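Local coordinates for transcriptional regulator, MarR family (Listeria monocytogenes str. 4b, PDB 2QWW), which probably represses transcription by binding DNA as a dimer through winged helix-turn-helix domains, as other MarR-family regulators do, at residues L37-Q42 with E108-R113; L44-V49 with D77-L82; N48-Y51 with G55-V58. All coordinates share one frame; numbering follows the deposited sequence.

Interaction 1 of 3, residues L37-Q42 with E108-R113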
ATOM      1  N   LEU A  37       4.043 -17.856  -4.871  1.00 32.69           N
ATOM      2  CA  LEU A  37       4.937 -18.204  -3.767  1.00 34.42           C
ATOM      3  C   LEU A  37       4.228 -19.047  -2.705  1.00 33.54           C
ATOM      4  O   LEU A  37       4.850 -19.477  -1.733  1.00 33.18           O
ATOM      5  CB  LEU A  37       5.511 -16.937  -3.135  1.00 37.01           C
ATOM      6  CG  LEU A  37       6.332 -16.064  -4.100  1.00 39.90           C
ATOM      7  CD1 LEU A  37       6.680 -14.749  -3.467  1.00 39.33           C
ATOM      8  CD2 LEU A  37       7.569 -16.777  -4.547  1.00 40.01           C
ATOM      9  N   GLY A  38       2.929 -19.270  -2.903  1.00 33.13           N
ATOM     10  CA  GLY A  38       2.094 -20.062  -1.998  1.00 34.25           C
ATOM     11  C   GLY A  38       1.587 -19.316  -0.768  1.00 33.61           C
ATOM     12  O   GLY A  38       0.983 -19.920   0.098  1.00 32.73           O
ATOM     13  N   LEU A  39       1.804 -18.000  -0.712  1.00 34.65           N
ATOM     14  CA  LEU A  39       1.494 -17.215   0.471  1.00 31.31           C
ATOM     15  C   LEU A  39       0.541 -16.094   0.208  1.00 33.21           C
ATOM     16  O   LEU A  39       0.400 -15.647  -0.918  1.00 32.77           O
ATOM     17  CB  LEU A  39       2.781 -16.616   0.998  1.00 30.84           C
ATOM     18  CG  LEU A  39       3.917 -17.590   1.328  1.00 31.20           C
ATOM     19  CD1 LEU A  39       5.180 -16.835   1.616  1.00 38.15           C
ATOM     20  CD2 LEU A  39       3.547 -18.457   2.492  1.00 33.01           C
ATOM     21  N   THR A  40      -0.105 -15.639   1.275  1.00 32.76           N
ATOM     22  CA  THR A  40      -0.986 -14.510   1.215  1.00 35.97           C
ATOM     23  C   THR A  40      -0.107 -13.276   1.357  1.00 37.18           C
ATOM     24  O   THR A  40       1.049 -13.361   1.786  1.00 36.24           O
ATOM     25  CB  THR A  40      -1.965 -14.507   2.369  1.00 36.92           C
ATOM     26  OG1 THR A  40      -1.242 -14.344   3.595  1.00 38.32           O
ATOM     27  CG2 THR A  40      -2.770 -15.817   2.414  1.00 37.35           C
ATOM     28  N   ILE A  41      -0.662 -12.141   0.972  1.00 38.14           N
ATOM     29  CA  ILE A  41       0.004 -10.841   1.073  1.00 41.07           C
ATOM     30  C   ILE A  41       0.380 -10.501   2.513  1.00 39.30           C
ATOM     31  O   ILE A  41       1.413  -9.886   2.753  1.00 42.73           O
ATOM     32  CB  ILE A  41      -0.914  -9.744   0.434  1.00 40.52           C
ATOM     33  CG1 ILE A  41      -0.870  -9.859  -1.085  1.00 46.47           C
ATOM     34  CG2 ILE A  41      -0.543  -8.322   0.865  1.00 46.78           C
ATOM     35  CD1 ILE A  41       0.485  -9.578  -1.727  1.00 50.12           C
ATOM     36  N   GLN A  42      -0.450 -10.924   3.458  1.00 39.84           N
ATOM     37  CA  GLN A  42      -0.218 -10.710   4.885  1.00 39.15           C
ATOM     38  C   GLN A  42       0.934 -11.619   5.363  1.00 37.18           C
ATOM     39  O   GLN A  42       1.797 -11.189   6.126  1.00 38.99           O
ATOM     40  CB  GLN A  42      -1.489 -10.971   5.705  1.00 38.75           C
ATOM     41  CG  GLN A  42      -2.762 -10.293   5.181  1.00 47.23           C
ATOM     42  CD  GLN A  42      -3.579 -11.138   4.180  1.00 53.51           C
ATOM     43  OE1 GLN A  42      -3.784 -10.729   3.037  1.00 48.13           O
ATOM     44  NE2 GLN A  42      -4.034 -12.319   4.612  1.00 53.96           N
ATOM     45  N   GLU A 108      14.009 -16.797   3.631  1.00 37.56           N
ATOM     46  CA  GLU A 108      14.802 -15.737   2.981  1.00 41.31           C
ATOM     47  C   GLU A 108      14.576 -15.768   1.461  1.00 41.24           C
ATOM     48  O   GLU A 108      14.307 -14.737   0.837  1.00 42.24           O
ATOM     49  CB  GLU A 108      16.309 -15.877   3.333  1.00 42.62           C
ATOM     50  CG  GLU A 108      16.654 -15.591   4.812  1.00 45.40           C
ATOM     51  CD  GLU A 108      18.108 -15.916   5.207  1.00 46.01           C
ATOM     52  OE1 GLU A 108      18.905 -16.324   4.330  1.00 53.54           O
ATOM     53  OE2 GLU A 108      18.452 -15.765   6.409  1.00 50.54           O
ATOM     54  N   ASP A 109      14.624 -16.975   0.895  1.00 42.58           N
ATOM     55  CA  ASP A 109      14.434 -17.206  -0.540  1.00 41.46           C
ATOM     56  C   ASP A 109      13.117 -16.646  -1.066  1.00 41.45           C
ATOM     57  O   ASP A 109      13.122 -15.956  -2.086  1.00 41.02           O
ATOM     58  CB  ASP A 109      14.506 -18.697  -0.853  1.00 41.50           C
ATOM     59  CG  ASP A 109      15.872 -19.305  -0.539  1.00 48.64           C
ATOM     60  OD1 ASP A 109      16.828 -18.532  -0.298  1.00 61.05           O
ATOM     61  OD2 ASP A 109      15.989 -20.557  -0.525  1.00 52.21           O
ATOM     62  N   LEU A 110      12.006 -16.936  -0.378  1.00 40.32           N
ATOM     63  CA  LEU A 110      10.684 -16.425  -0.778  1.00 40.72           C
ATOM     64  C   LEU A 110      10.522 -14.934  -0.520  1.00 41.03           C
ATOM     65  O   LEU A 110       9.797 -14.254  -1.262  1.00 41.02           O
ATOM     66  CB  LEU A 110       9.548 -17.175  -0.072  1.00 40.77           C
ATOM     67  CG  LEU A 110       9.517 -18.692  -0.246  1.00 42.01           C
ATOM     68  CD1 LEU A 110       8.396 -19.285   0.578  1.00 44.86           C
ATOM     69  CD2 LEU A 110       9.366 -19.057  -1.702  1.00 43.11           C
ATOM     70  N   SER A 111      11.131 -14.429   0.556  1.00 40.45           N
ATOM     71  CA  SER A 111      11.117 -12.991   0.817  1.00 39.54           C
ATOM     72  C   SER A 111      11.711 -12.302  -0.416  1.00 39.85           C
ATOM     73  O   SER A 111      11.094 -11.422  -1.006  1.00 37.50           O
ATOM     74  CB  SER A 111      11.957 -12.645   2.043  1.00 39.76           C
ATOM     75  OG  SER A 111      11.828 -11.267   2.346  1.00 39.52           O
ATOM     76  N   LYS A 112      12.880 -12.774  -0.832  1.00 40.08           N
ATOM     77  CA  LYS A 112      13.575 -12.261  -2.014  1.00 43.52           C
ATOM     78  C   LYS A 112      12.716 -12.306  -3.293  1.00 44.16           C
ATOM     79  O   LYS A 112      12.664 -11.337  -4.057  1.00 43.90           O
ATOM     80  CB  LYS A 112      14.891 -13.026  -2.217  1.00 43.20           C
ATOM     81  CG  LYS A 112      15.952 -12.696  -1.159  1.00 44.58           C
ATOM     82  CD  LYS A 112      17.072 -13.706  -1.133  1.00 44.77           C
ATOM     83  CE  LYS A 112      18.089 -13.371  -0.049  1.00 49.35           C
ATOM     84  NZ  LYS A 112      19.142 -14.429   0.065  1.00 41.80           N
ATOM     85  N   ARG A 113      12.025 -13.420  -3.511  1.00 44.29           N
ATOM     86  CA  ARG A 113      11.152 -13.539  -4.674  1.00 44.89           C
ATOM     87  C   ARG A 113       9.928 -12.623  -4.548  1.00 45.68           C
ATOM     88  O   ARG A 113       9.326 -12.229  -5.557  1.00 46.94           O
ATOM     89  CB  ARG A 113      10.748 -14.999  -4.893  1.00 45.27           C
ATOM     90  CG  ARG A 113      11.918 -15.912  -5.286  1.00 46.42           C
ATOM     91  CD  ARG A 113      11.470 -17.355  -5.463  1.00 46.54           C
ATOM     92  NE  ARG A 113      10.362 -17.422  -6.411  1.00 48.36           N
ATOM     93  CZ  ARG A 113       9.578 -18.481  -6.613  1.00 51.96           C
ATOM     94  NH1 ARG A 113       9.751 -19.610  -5.930  1.00 51.72           N
ATOM     95  NH2 ARG A 113       8.593 -18.396  -7.506  1.00 51.03           N
TER

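Interaction 2 of 3, residues L44-V49 with D77-L82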
ATOM      1  N   LEU A  44       3.392 -12.697   3.504  1.00 34.60           N
ATOM      2  CA  LEU A  44       4.600 -12.079   2.949  1.00 33.30           C
ATOM      3  C   LEU A  44       4.980 -10.802   3.665  1.00 32.62           C
ATOM      4  O   LEU A  44       6.148 -10.546   3.848  1.00 33.31           O
ATOM      5  CB  LEU A  44       4.430 -11.777   1.472  1.00 34.01           C
ATOM      6  CG  LEU A  44       4.442 -12.990   0.577  1.00 38.24           C
ATOM      7  CD1 LEU A  44       3.952 -12.596  -0.788  1.00 43.24           C
ATOM      8  CD2 LEU A  44       5.845 -13.595   0.524  1.00 39.74           C
ATOM      9  N   ALA A  45       4.005 -10.004   4.080  1.00 33.63           N
ATOM     10  CA  ALA A  45       4.311  -8.796   4.833  1.00 35.45           C
ATOM     11  C   ALA A  45       5.075  -9.167   6.107  1.00 36.58           C
ATOM     12  O   ALA A  45       6.078  -8.535   6.454  1.00 37.48           O
ATOM     13  CB  ALA A  45       3.044  -8.051   5.173  1.00 38.09           C
HETATM   14  N   MSE A  46       4.607 -10.213   6.785  1.00 36.68           N
HETATM   15  CA  MSE A  46       5.248 -10.732   8.005  1.00 34.74           C
HETATM   16  C   MSE A  46       6.656 -11.217   7.716  1.00 35.36           C
HETATM   17  O   MSE A  46       7.596 -10.875   8.434  1.00 33.93           O
HETATM   18  CB  MSE A  46       4.399 -11.867   8.576  1.00 34.70           C
HETATM   19  CG  MSE A  46       4.941 -12.567   9.843  1.00 37.27           C
HETATM   20 SE   MSE A  46       3.605 -13.708  10.809  0.75 31.57          SE
HETATM   21  CE  MSE A  46       2.364 -12.381  11.249  1.00 38.62           C
ATOM     22  N   ILE A  47       6.789 -12.017   6.660  1.00 36.82           N
ATOM     23  CA  ILE A  47       8.079 -12.568   6.241  1.00 36.35           C
ATOM     24  C   ILE A  47       9.076 -11.447   6.019  1.00 36.92           C
ATOM     25  O   ILE A  47      10.206 -11.532   6.465  1.00 35.45           O
ATOM     26  CB  ILE A  47       7.963 -13.374   4.928  1.00 36.77           C
ATOM     27  CG1 ILE A  47       7.145 -14.648   5.131  1.00 39.84           C
ATOM     28  CG2 ILE A  47       9.345 -13.761   4.396  1.00 36.95           C
ATOM     29  CD1 ILE A  47       7.863 -15.774   5.812  1.00 43.50           C
ATOM     30  N   ASN A  48       8.623 -10.390   5.354  1.00 39.31           N
ATOM     31  CA  ASN A  48       9.455  -9.242   5.034  1.00 41.08           C
ATOM     32  C   ASN A  48       9.895  -8.424   6.257  1.00 40.84           C
ATOM     33  O   ASN A  48      11.042  -7.975   6.317  1.00 42.09           O
ATOM     34  CB  ASN A  48       8.755  -8.382   3.976  1.00 40.58           C
ATOM     35  CG  ASN A  48       8.654  -9.101   2.613  1.00 43.33           C
ATOM     36  OD1 ASN A  48       9.551  -9.859   2.232  1.00 46.16           O
ATOM     37  ND2 ASN A  48       7.561  -8.851   1.878  1.00 42.79           N
ATOM     38  N   VAL A  49       9.003  -8.261   7.223  1.00 39.52           N
ATOM     39  CA  VAL A  49       9.343  -7.611   8.478  1.00 39.02           C
ATOM     40  C   VAL A  49      10.391  -8.445   9.202  1.00 38.71           C
ATOM     41  O   VAL A  49      11.385  -7.918   9.674  1.00 38.98           O
ATOM     42  CB  VAL A  49       8.131  -7.471   9.396  1.00 38.48           C
ATOM     43  CG1 VAL A  49       8.549  -7.054  10.798  1.00 40.84           C
ATOM     44  CG2 VAL A  49       7.099  -6.469   8.815  1.00 40.30           C
ATOM     45  N   ASP A  77       2.414 -19.219  13.775  1.00 33.85           N
ATOM     46  CA  ASP A  77       2.492 -20.676  13.868  1.00 34.51           C
ATOM     47  C   ASP A  77       2.434 -21.307  12.465  1.00 30.60           C
ATOM     48  O   ASP A  77       3.111 -22.290  12.199  1.00 27.00           O
ATOM     49  CB  ASP A  77       1.416 -21.259  14.793  1.00 36.99           C
ATOM     50  CG  ASP A  77       1.873 -22.553  15.465  1.00 44.46           C
ATOM     51  OD1 ASP A  77       2.589 -23.361  14.828  1.00 55.25           O
ATOM     52  OD2 ASP A  77       1.531 -22.765  16.652  1.00 58.07           O
ATOM     53  N   GLY A  78       1.658 -20.700  11.568  1.00 29.31           N
ATOM     54  CA  GLY A  78       1.585 -21.137  10.177  1.00 29.98           C
ATOM     55  C   GLY A  78       2.931 -21.038   9.463  1.00 30.15           C
ATOM     56  O   GLY A  78       3.349 -21.976   8.795  1.00 30.03           O
ATOM     57  N   LEU A  79       3.620 -19.910   9.613  1.00 29.89           N
ATOM     58  CA  LEU A  79       4.931 -19.743   9.007  1.00 30.03           C
ATOM     59  C   LEU A  79       5.947 -20.663   9.611  1.00 29.93           C
ATOM     60  O   LEU A  79       6.901 -21.008   8.943  1.00 30.27           O
ATOM     61  CB  LEU A  79       5.434 -18.314   9.103  1.00 32.13           C
ATOM     62  CG  LEU A  79       4.632 -17.237   8.388  1.00 34.16           C
ATOM     63  CD1 LEU A  79       5.335 -15.925   8.596  1.00 36.60           C
ATOM     64  CD2 LEU A  79       4.492 -17.547   6.915  1.00 33.21           C
ATOM     65  N   ILE A  80       5.770 -21.046  10.876  1.00 31.51           N
ATOM     66  CA  ILE A  80       6.649 -22.059  11.497  1.00 31.88           C
ATOM     67  C   ILE A  80       6.321 -23.456  10.938  1.00 31.60           C
ATOM     68  O   ILE A  80       7.239 -24.271  10.688  1.00 29.75           O
ATOM     69  CB  ILE A  80       6.518 -22.083  13.042  1.00 32.74           C
ATOM     70  CG1 ILE A  80       7.094 -20.803  13.637  1.00 34.77           C
ATOM     71  CG2 ILE A  80       7.276 -23.273  13.637  1.00 36.49           C
ATOM     72  CD1 ILE A  80       6.770 -20.596  15.077  1.00 38.49           C
ATOM     73  N   SER A  81       5.028 -23.748  10.756  1.00 30.95           N
ATOM     74  CA  SER A  81       4.614 -25.046  10.180  1.00 32.86           C
ATOM     75  C   SER A  81       5.228 -25.233   8.794  1.00 32.50           C
ATOM     76  O   SER A  81       5.711 -26.315   8.482  1.00 32.79           O
ATOM     77  CB  SER A  81       3.091 -25.200  10.077  1.00 32.49           C
ATOM     78  OG  SER A  81       2.455 -25.086  11.339  1.00 35.02           O
ATOM     79  N   LEU A  82       5.235 -24.172   7.990  1.00 31.56           N
ATOM     80  CA  LEU A  82       5.806 -24.193   6.634  1.00 31.42           C
ATOM     81  C   LEU A  82       7.338 -24.118   6.550  1.00 32.73           C
ATOM     82  O   LEU A  82       7.888 -24.056   5.451  1.00 29.47           O
ATOM     83  CB  LEU A  82       5.235 -23.032   5.821  1.00 31.08           C
ATOM     84  CG  LEU A  82       3.725 -23.062   5.592  1.00 32.06           C
ATOM     85  CD1 LEU A  82       3.318 -21.807   4.886  1.00 33.18           C
ATOM     86  CD2 LEU A  82       3.327 -24.306   4.788  1.00 33.94           C
TER

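Interaction 3 of 3, residues N48-Y51 with G55-V58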
ATOM      1  N   ASN A  48       8.623 -10.390   5.354  1.00 39.31           N
ATOM      2  CA  ASN A  48       9.455  -9.242   5.034  1.00 41.08           C
ATOM      3  C   ASN A  48       9.895  -8.424   6.257  1.00 40.84           C
ATOM      4  O   ASN A  48      11.042  -7.975   6.317  1.00 42.09           O
ATOM      5  CB  ASN A  48       8.755  -8.382   3.976  1.00 40.58           C
ATOM      6  CG  ASN A  48       8.654  -9.101   2.613  1.00 43.33           C
ATOM      7  OD1 ASN A  48       9.551  -9.859   2.232  1.00 46.16           O
ATOM      8  ND2 ASN A  48       7.561  -8.851   1.878  1.00 42.79           N
ATOM      9  N   VAL A  49       9.003  -8.261   7.223  1.00 39.52           N
ATOM     10  CA  VAL A  49       9.343  -7.611   8.478  1.00 39.02           C
ATOM     11  C   VAL A  49      10.391  -8.445   9.202  1.00 38.71           C
ATOM     12  O   VAL A  49      11.385  -7.918   9.674  1.00 38.98           O
ATOM     13  CB  VAL A  49       8.131  -7.471   9.396  1.00 38.48           C
ATOM     14  CG1 VAL A  49       8.549  -7.054  10.798  1.00 40.84           C
ATOM     15  CG2 VAL A  49       7.099  -6.469   8.815  1.00 40.30           C
ATOM     16  N   ILE A  50      10.186  -9.754   9.264  1.00 38.90           N
ATOM     17  CA  ILE A  50      11.121 -10.636   9.977  1.00 38.38           C
ATOM     18  C   ILE A  50      12.498 -10.659   9.305  1.00 39.87           C
ATOM     19  O   ILE A  50      13.534 -10.857   9.963  1.00 41.29           O
ATOM     20  CB  ILE A  50      10.540 -12.076  10.134  1.00 37.46           C
ATOM     21  CG1 ILE A  50       9.260 -12.056  10.966  1.00 37.80           C
ATOM     22  CG2 ILE A  50      11.518 -12.991  10.821  1.00 37.01           C
ATOM     23  CD1 ILE A  50       8.534 -13.403  11.029  1.00 38.18           C
ATOM     24  N   TYR A  51      12.517 -10.474   7.994  1.00 41.19           N
ATOM     25  CA  TYR A  51      13.763 -10.472   7.248  1.00 43.43           C
ATOM     26  C   TYR A  51      14.624  -9.265   7.622  1.00 43.28           C
ATOM     27  O   TYR A  51      15.830  -9.393   7.792  1.00 42.17           O
ATOM     28  CB  TYR A  51      13.480 -10.448   5.743  1.00 45.63           C
ATOM     29  CG  TYR A  51      14.713 -10.584   4.870  1.00 48.17           C
ATOM     30  CD1 TYR A  51      15.580 -11.665   5.014  1.00 50.44           C
ATOM     31  CD2 TYR A  51      14.986  -9.658   3.872  1.00 53.69           C
ATOM     32  CE1 TYR A  51      16.699 -11.803   4.208  1.00 51.84           C
ATOM     33  CE2 TYR A  51      16.102  -9.783   3.061  1.00 53.52           C
ATOM     34  CZ  TYR A  51      16.956 -10.865   3.233  1.00 54.25           C
ATOM     35  OH  TYR A  51      18.060 -11.000   2.422  1.00 53.30           O
ATOM     36  N   GLY A  55      15.127 -11.547  15.033  1.00 40.52           N
ATOM     37  CA  GLY A  55      15.027 -11.502  16.462  1.00 39.57           C
ATOM     38  C   GLY A  55      13.885 -10.612  16.903  1.00 38.02           C
ATOM     39  O   GLY A  55      13.761 -10.352  18.084  1.00 37.14           O
ATOM     40  N   ILE A  56      13.063 -10.128  15.972  1.00 38.24           N
ATOM     41  CA  ILE A  56      11.901  -9.313  16.337  1.00 38.73           C
ATOM     42  C   ILE A  56      10.956 -10.152  17.195  1.00 39.63           C
ATOM     43  O   ILE A  56      10.925 -11.374  17.060  1.00 39.67           O
ATOM     44  CB  ILE A  56      11.151  -8.744  15.097  1.00 38.45           C
ATOM     45  CG1 ILE A  56      10.088  -7.727  15.526  1.00 38.97           C
ATOM     46  CG2 ILE A  56      10.520  -9.855  14.239  1.00 37.62           C
ATOM     47  CD1 ILE A  56       9.393  -7.057  14.392  1.00 38.02           C
ATOM     48  N   SER A  57      10.207  -9.499  18.086  1.00 39.61           N
ATOM     49  CA  SER A  57       9.270 -10.199  18.949  1.00 39.82           C
ATOM     50  C   SER A  57       7.895 -10.252  18.304  1.00 39.44           C
ATOM     51  O   SER A  57       7.517  -9.355  17.539  1.00 39.07           O
ATOM     52  CB  SER A  57       9.163  -9.519  20.307  1.00 39.94           C
ATOM     53  OG  SER A  57       8.440  -8.297  20.223  1.00 40.67           O
ATOM     54  N   VAL A  58       7.136 -11.284  18.640  1.00 40.84           N
ATOM     55  CA  VAL A  58       5.781 -11.419  18.117  1.00 42.37           C
ATOM     56  C   VAL A  58       4.967 -10.197  18.550  1.00 42.55           C
ATOM     57  O   VAL A  58       4.183  -9.685  17.771  1.00 43.91           O
ATOM     58  CB  VAL A  58       5.114 -12.758  18.542  1.00 42.25           C
ATOM     59  CG1 VAL A  58       3.669 -12.809  18.103  1.00 45.83           C
ATOM     60  CG2 VAL A  58       5.853 -13.949  17.948  1.00 43.26           C
TER

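Interaction 1 of 3, residues L37-Q42 with E108-R113
The helical turn that presents Leu-110 and Arg-113 to Leu-37 is held by ordinary backbone bonds, the shorter running from Lys-112 N to Glu-108 O at 2.9 Å, the next from Arg-113 N to Asp-109 O. No hydrogen bond passes between the segments; side-chain packing joins them. Leu-37 does most of it. Its CD2 methyl lies over the centre of one face of the Arg-113 guanidinium, with CD2 only 3.3 Å from Arg-113 CZ, a tight approach. The bend in the arginine chain, chi3 54°, folds the guanidinium back over this methyl, and the same CD2 also meets Arg-113 CB at 3.7 Å. Leu-37 CD2 touches Leu-110 CD2 as well, at 4.1 Å, while Leu-37 CD1 rests against the Leu-110 carbonyl, 3.9 Å from its O. The other branch of Leu-110, CD1, reaches Leu-39 CD1 at 4.2 Å, the two side chains crossing at about a right angle. The leucines therefore form an apolar patch, with the flat, charged guanidinium of the exposed Arg-113 laid face-on against Leu-37 at its edge. Between Leu-37 and Leu-39, Gly-38 has positive phi (81°) and closes helix 8-37 in a Schellman motif; Thr-40 then N-caps the next helix through OG1 to Gln-43 N. The C-terminal end of helix 8-37 and the short link to helix 41-52 pack against helix 105-115. Arg-113 O is hydrogen-bonded by Asn-33 ND2, and Leu-39 also packs on Leu-44 of helix 41-52 and on Leu-82 and Leu-84, between helix 69-81 and strand 85-87.

Interaction 2 of 3, residues L44-V49 with D77-L82
In the winged helix-turn-helix domain, helix 69-81, which by comparison with MarR relatives is probably the DNA-recognition helix, rests on helix 41-52 by fitting Leu-79 between Met-46 and Ile-47. Met-46 is present as selenomethionine, so its chain ends in SE and CE. One methyl does nearly all the touching: Leu-79 CD1 lies 3.6 Å from Met-46 SE and just as near Met-46 CG, and 3.8 Å from Ile-47 CD1. Met-46 extends straight from its helix: its first two torsions, both near anti (chi1 178°), lay CG and SE alongside the leucine methyl, and the bend at the last torsion turns only CE. Ile-47 meets Leu-79 with the end of its longer branch, CD1, which also lies 4.0 Å from Leu-79 CD2, and so spans both leucine methyls. Leu-79 in turn packs onto Val-85 of the wing strand 85-87, while Met-46 reaches Leu-65 of helix 58-65 and Ile-67 in the turn of the motif. Near the end of helix 69-81, the Asp-77 carbonyl O accepts two bonds, from Ser-81 N at 2.8 Å and from Ser-81 OG at 3.0 Å, the hydroxyl approaching from above the carbonyl plane. Across the helices, however, there is neither a hydrogen bond nor a charge pair: the buried contact rests on dispersion and on the exclusion of water from three apolar side chains.

Interaction 3 of 3, residues N48-Y51 with G55-V58
Chi1 of -171° swings Ile-56 CG1 to the far side from its own backbone N and leaves CG2 in the crowded position between N and the carbonyl carbon, so that its two branches reach different residues of helix 41-52, Val-49 and Ile-50. The extended longer branch, chi2 176°, brings Ile-56 CD1 within 3.7 Å of Val-49 CG1. The short branch turns to the neighbouring residue instead, with Ile-56 CG2 lying 4.1 Å from Ile-50 CG1. In both pairs the side chains cross at about a right angle, and contact is confined to aliphatic carbons. The turn leading back from the helix passes through Gly-55, which has positive phi (89°). Ile-56 then enters the short, weakly bonded strand 56-57, where its backbone pairs with Leu-101 of strand 100-103. Right after it, Ser-57 N-caps helix 58-65 through OG to Asp-60 N. Leu-61 of that helix touches both Val-49 and Ile-50, while Ile-50 also packs on Leu-101 and Leu-103, so the residues that receive Ile-56 also face helix 58-65 and strand 100-103. Backbone bonds join the short strand to the sheet, whereas its link to helix 41-52 is apolar and nondirectional, formed by branched side chains, with Ile-50 and Ile-56 buried and Val-49 partly exposed.

How the interactions relate
Interactions 2 and 3 use helix 41-52 itself and share Asn-48 and Val-49, whereas interaction 1 uses the residues leading into that helix. By centres, interaction 2 lies about 8 Å from interaction 1, and interaction 3 is about 9 Å from interaction 2 and 14 Å from interaction 1. Of the partner segments, 55-58 comes first along the chain, then 77-82, and 108-113 last, so interaction 1 spans the other two in sequence. A probable hydrogen bond from Ser-111 OG to Asn-48 OD1, 2.7 Å, ties helix 105-115 directly to helix 41-52. That helix is thus a common support joining the probable DNA-reading helix, the small sheet and helix 105-115.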